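Local coordinates for protein endo-polygalacturonase (Pectobacterium carotovorum subsp. carotovorum, PDB 1BHE) that hydrolyses the alpha-1,4 bonds between galacturonic acid units of polygalacturonate inside the chain, helping the bacterium macerate and soft-rot plant tissue, at residues T26-G39 and F52-L65. Numbering follows the deposited sequence.
Sequences TSTIQKALNNCDQG and FLSGPLSLPSGVSL
Gln-30 reaches from helix 26-33 to the backbone of Ser-58 and pairs with it twice through its amide. Its OE1 accepts from Ser-58 N at 2.8 Å, and its NE2 donates to Ser-58 O at 3.0 Å; both bonds are nearly straight and lie on carbonyl lone pairs, so the amide mimics the pairing a neighbouring strand would give at this residue. CG runs anti to the backbone N (chi1 -165°) and the chain then bends at chi2, which brings the amide level with the Ser-58 peptide groups. Both polar atoms of the amide have a second partner: OE1 takes a water that also donates to Pro-56 O, and NE2 gives to Asn-34 OD1 from above that carbonyl plane. Nearer the helix start, Thr-26 OG1 accepts from Gly-55 N at 2.9 Å, whereas Thr-26 N is buried without a partner. In the loop after the helix, Gly-39 N satisfies Gly-62 O, in the type II turn 60-63. Between these bonds apolar side chains pack: Leu-33 CD2 sits 3.8 Å from Leu-59 CD1, while Ile-29 crosses Leu-57 at about a right angle. Polar side chains and loop backbone thus meet peptide groups at the edge, while Leu-33 and Ile-29 cap the apolar N-terminal end of the parallel beta-helix.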
loop_
_atom_site.group_PDB
_atom_site.type_symbol
_atom_site.label_atom_id
_atom_site.label_comp_id
_atom_site.label_asym_id
_atom_site.label_seq_id
_atom_site.Cartn_x
_atom_site.Cartn_y
_atom_site.Cartn_z
ATOM N N THR A 26 -23.519 -9.044 0.070
ATOM C CA THR A 26 -22.875 -8.895 -1.234
ATOM C C THR A 26 -23.773 -8.402 -2.354
ATOM O O THR A 26 -23.504 -7.361 -2.969
ATOM C CB THR A 26 -22.219 -10.227 -1.659
ATOM O OG1 THR A 26 -21.626 -10.819 -0.493
ATOM C CG2 THR A 26 -21.161 -9.983 -2.721
ATOM N N SER A 27 -24.824 -9.152 -2.686
ATOM C CA SER A 27 -25.672 -8.782 -3.817
ATOM C C SER A 27 -26.492 -7.535 -3.538
ATOM O O SER A 27 -26.769 -6.782 -4.478
ATOM C CB SER A 27 -26.549 -9.957 -4.256
ATOM O OG SER A 27 -27.267 -10.459 -3.137
ATOM N N THR A 28 -26.862 -7.272 -2.289
ATOM C CA THR A 28 -27.596 -6.056 -1.952
ATOM C C THR A 28 -26.727 -4.829 -2.221
ATOM O O THR A 28 -27.183 -3.855 -2.819
ATOM C CB THR A 28 -28.131 -6.047 -0.513
ATOM O OG1 THR A 28 -27.050 -6.024 0.426
ATOM C CG2 THR A 28 -28.965 -7.288 -0.248
ATOM N N ILE A 29 -25.461 -4.882 -1.814
ATOM C CA ILE A 29 -24.546 -3.766 -2.073
ATOM C C ILE A 29 -24.236 -3.637 -3.558
ATOM O O ILE A 29 -24.255 -2.532 -4.116
ATOM C CB ILE A 29 -23.247 -3.914 -1.254
ATOM C CG1 ILE A 29 -23.542 -3.877 0.250
ATOM C CG2 ILE A 29 -22.268 -2.800 -1.612
ATOM C CD1 ILE A 29 -22.356 -4.230 1.132
ATOM N N GLN A 30 -23.951 -4.740 -4.247
ATOM C CA GLN A 30 -23.639 -4.714 -5.668
ATOM C C GLN A 30 -24.785 -4.130 -6.490
ATOM O O GLN A 30 -24.569 -3.298 -7.370
ATOM C CB GLN A 30 -23.262 -6.091 -6.221
ATOM C CG GLN A 30 -22.587 -6.019 -7.593
ATOM C CD GLN A 30 -21.308 -5.203 -7.542
ATOM O OE1 GLN A 30 -20.347 -5.632 -6.898
ATOM N NE2 GLN A 30 -21.305 -4.043 -8.196
ATOM N N LYS A 31 -26.013 -4.552 -6.195
ATOM C CA LYS A 31 -27.190 -4.026 -6.884
ATOM C C LYS A 31 -27.296 -2.519 -6.722
ATOM O O LYS A 31 -27.525 -1.792 -7.694
ATOM C CB LYS A 31 -28.463 -4.706 -6.353
ATOM C CG LYS A 31 -29.726 -4.217 -7.050
ATOM C CD LYS A 31 -30.946 -5.029 -6.626
ATOM C CE LYS A 31 -32.189 -4.564 -7.382
ATOM N NZ LYS A 31 -33.421 -5.224 -6.851
ATOM N N ALA A 32 -27.080 -2.011 -5.513
ATOM C CA ALA A 32 -27.099 -0.583 -5.234
ATOM C C ALA A 32 -25.985 0.132 -5.990
ATOM O O ALA A 32 -26.199 1.217 -6.528
ATOM C CB ALA A 32 -26.960 -0.327 -3.741
ATOM N N LEU A 33 -24.786 -0.455 -6.031
ATOM C CA LEU A 33 -23.671 0.141 -6.757
ATOM C C LEU A 33 -23.960 0.195 -8.253
ATOM O O LEU A 33 -23.619 1.174 -8.924
ATOM C CB LEU A 33 -22.381 -0.663 -6.548
ATOM C CG LEU A 33 -21.708 -0.536 -5.182
ATOM C CD1 LEU A 33 -20.660 -1.627 -5.006
ATOM C CD2 LEU A 33 -21.086 0.849 -5.026
ATOM N N ASN A 34 -24.630 -0.825 -8.790
ATOM C CA ASN A 34 -24.970 -0.877 -10.203
ATOM C C ASN A 34 -26.074 0.067 -10.650
ATOM O O ASN A 34 -26.360 0.088 -11.860
ATOM C CB ASN A 34 -25.344 -2.310 -10.618
ATOM C CG ASN A 34 -24.175 -3.269 -10.532
ATOM O OD1 ASN A 34 -23.017 -2.863 -10.401
ATOM N ND2 ASN A 34 -24.475 -4.566 -10.611
ATOM N N ASN A 35 -26.730 0.810 -9.774
ATOM C CA ASN A 35 -27.766 1.750 -10.180
ATOM C C ASN A 35 -27.584 3.085 -9.466
ATOM O O ASN A 35 -28.536 3.788 -9.138
ATOM C CB ASN A 35 -29.165 1.175 -9.915
ATOM C CG ASN A 35 -30.249 1.967 -10.629
ATOM O OD1 ASN A 35 -29.994 2.576 -11.669
ATOM N ND2 ASN A 35 -31.454 1.980 -10.068
ATOM N N CYS A 36 -26.332 3.469 -9.233
ATOM C CA CYS A 36 -25.996 4.704 -8.536
ATOM C C CYS A 36 -25.582 5.821 -9.478
ATOM O O CYS A 36 -24.712 5.641 -10.335
ATOM C CB CYS A 36 -24.863 4.395 -7.543
ATOM S SG CYS A 36 -24.512 5.714 -6.363
ATOM N N ASP A 37 -26.216 6.987 -9.380
ATOM C CA ASP A 37 -25.919 8.118 -10.241
ATOM C C ASP A 37 -24.441 8.514 -10.195
ATOM O O ASP A 37 -23.784 8.447 -9.158
ATOM C CB ASP A 37 -26.750 9.342 -9.840
ATOM C CG ASP A 37 -28.219 9.262 -10.197
ATOM O OD1 ASP A 37 -28.640 8.364 -10.954
ATOM O OD2 ASP A 37 -28.979 10.132 -9.692
ATOM N N GLN A 38 -23.924 8.947 -11.338
ATOM C CA GLN A 38 -22.553 9.436 -11.453
ATOM C C GLN A 38 -22.300 10.538 -10.432
ATOM O O GLN A 38 -23.131 11.434 -10.236
ATOM C CB GLN A 38 -22.316 9.948 -12.882
ATOM C CG GLN A 38 -21.076 10.780 -13.118
ATOM C CD GLN A 38 -20.833 11.185 -14.555
ATOM O OE1 GLN A 38 -21.184 10.476 -15.503
ATOM N NE2 GLN A 38 -20.205 12.345 -14.765
ATOM N N GLY A 39 -21.176 10.455 -9.723
ATOM C CA GLY A 39 -20.804 11.452 -8.738
ATOM C C GLY A 39 -21.415 11.280 -7.359
ATOM O O GLY A 39 -21.173 12.096 -6.464
ATOM N N PHE A 52 -21.800 -4.885 7.619
ATOM C CA PHE A 52 -22.176 -5.415 6.315
ATOM C C PHE A 52 -21.182 -6.537 5.981
ATOM O O PHE A 52 -19.992 -6.257 5.818
ATOM C CB PHE A 52 -22.145 -4.355 5.221
ATOM C CG PHE A 52 -23.249 -3.334 5.279
ATOM C CD1 PHE A 52 -23.096 -2.171 6.007
ATOM C CD2 PHE A 52 -24.433 -3.544 4.588
ATOM C CE1 PHE A 52 -24.106 -1.229 6.059
ATOM C CE2 PHE A 52 -25.454 -2.605 4.635
ATOM C CZ PHE A 52 -25.286 -1.446 5.366
ATOM N N LEU A 53 -21.661 -7.770 5.950
ATOM C CA LEU A 53 -20.803 -8.925 5.661
ATOM C C LEU A 53 -20.902 -9.228 4.172
ATOM O O LEU A 53 -22.004 -9.475 3.668
ATOM C CB LEU A 53 -21.239 -10.108 6.521
ATOM C CG LEU A 53 -20.231 -11.219 6.805
ATOM C CD1 LEU A 53 -18.938 -10.681 7.402
ATOM C CD2 LEU A 53 -20.840 -12.255 7.745
ATOM N N SER A 54 -19.784 -9.168 3.455
ATOM C CA SER A 54 -19.828 -9.323 2.003
ATOM C C SER A 54 -18.608 -10.007 1.407
ATOM O O SER A 54 -17.529 -10.042 1.986
ATOM C CB SER A 54 -19.923 -7.898 1.409
ATOM O OG SER A 54 -19.801 -7.873 0.001
ATOM N N GLY A 55 -18.796 -10.510 0.191
ATOM C CA GLY A 55 -17.717 -11.069 -0.612
ATOM C C GLY A 55 -17.310 -9.975 -1.606
ATOM O O GLY A 55 -17.664 -8.805 -1.441
ATOM N N PRO A 56 -16.580 -10.345 -2.645
ATOM C CA PRO A 56 -16.095 -9.409 -3.638
ATOM C C PRO A 56 -17.144 -8.459 -4.193
ATOM O O PRO A 56 -18.237 -8.872 -4.572
ATOM C CB PRO A 56 -15.565 -10.307 -4.758
ATOM C CG PRO A 56 -15.111 -11.532 -4.042
ATOM C CD PRO A 56 -16.084 -11.722 -2.905
ATOM N N LEU A 57 -16.779 -7.185 -4.271
ATOM C CA LEU A 57 -17.618 -6.140 -4.811
ATOM C C LEU A 57 -16.882 -5.439 -5.958
ATOM O O LEU A 57 -15.655 -5.339 -5.934
ATOM C CB LEU A 57 -17.960 -5.097 -3.736
ATOM C CG LEU A 57 -18.727 -5.576 -2.505
ATOM C CD1 LEU A 57 -18.716 -4.525 -1.395
ATOM C CD2 LEU A 57 -20.159 -5.952 -2.871
ATOM N N SER A 58 -17.642 -4.961 -6.930
ATOM C CA SER A 58 -17.078 -4.202 -8.046
ATOM C C SER A 58 -17.598 -2.766 -8.002
ATOM O O SER A 58 -18.803 -2.501 -7.939
ATOM C CB SER A 58 -17.453 -4.828 -9.386
ATOM O OG SER A 58 -16.937 -4.078 -10.472
ATOM N N LEU A 59 -16.671 -1.816 -8.044
ATOM C CA LEU A 59 -17.024 -0.402 -8.016
ATOM C C LEU A 59 -17.070 0.193 -9.410
ATOM O O LEU A 59 -16.034 0.308 -10.067
ATOM C CB LEU A 59 -15.976 0.312 -7.151
ATOM C CG LEU A 59 -16.255 1.760 -6.753
ATOM C CD1 LEU A 59 -17.632 1.903 -6.128
ATOM C CD2 LEU A 59 -15.169 2.261 -5.803
ATOM N N PRO A 60 -18.246 0.589 -9.887
ATOM C CA PRO A 60 -18.415 1.150 -11.217
ATOM C C PRO A 60 -17.788 2.529 -11.357
ATOM O O PRO A 60 -17.564 3.243 -10.375
ATOM C CB PRO A 60 -19.925 1.203 -11.445
ATOM C CG PRO A 60 -20.492 0.305 -10.388
ATOM C CD PRO A 60 -19.553 0.458 -9.202
ATOM N N SER A 61 -17.477 2.911 -12.587
ATOM C CA SER A 61 -16.852 4.193 -12.880
ATOM C C SER A 61 -17.763 5.349 -12.470
ATOM O O SER A 61 -18.952 5.328 -12.790
ATOM C CB SER A 61 -16.582 4.338 -14.385
ATOM O OG SER A 61 -15.873 5.549 -14.621
ATOM N N GLY A 62 -17.212 6.342 -11.789
ATOM C CA GLY A 62 -17.967 7.511 -11.355
ATOM C C GLY A 62 -18.809 7.298 -10.109
ATOM O O GLY A 62 -19.496 8.212 -9.643
ATOM N N VAL A 63 -18.835 6.088 -9.581
ATOM C CA VAL A 63 -19.600 5.701 -8.403
ATOM C C VAL A 63 -18.667 5.498 -7.217
ATOM O O VAL A 63 -17.508 5.101 -7.350
ATOM C CB VAL A 63 -20.404 4.419 -8.696
ATOM C CG1 VAL A 63 -21.158 3.906 -7.481
ATOM C CG2 VAL A 63 -21.363 4.646 -9.860
ATOM N N SER A 64 -19.163 5.796 -6.009
ATOM C CA SER A 64 -18.356 5.682 -4.807
ATOM C C SER A 64 -19.063 4.872 -3.719
ATOM O O SER A 64 -20.250 4.565 -3.803
ATOM C CB SER A 64 -18.046 7.082 -4.253
ATOM O OG SER A 64 -17.265 7.856 -5.150
ATOM N N LEU A 65 -18.306 4.560 -2.673
ATOM C CA LEU A 65 -18.811 3.867 -1.504
ATOM C C LEU A 65 -18.610 4.809 -0.309
ATOM O O LEU A 65 -17.537 5.398 -0.170
ATOM C CB LEU A 65 -18.079 2.574 -1.191
ATOM C CG LEU A 65 -18.744 1.224 -1.371
ATOM C CD1 LEU A 65 -17.887 0.133 -0.721
ATOM C CD2 LEU A 65 -20.164 1.161 -0.834
HETATM O O HOH W 1 -20.246 -8.340 -6.375
#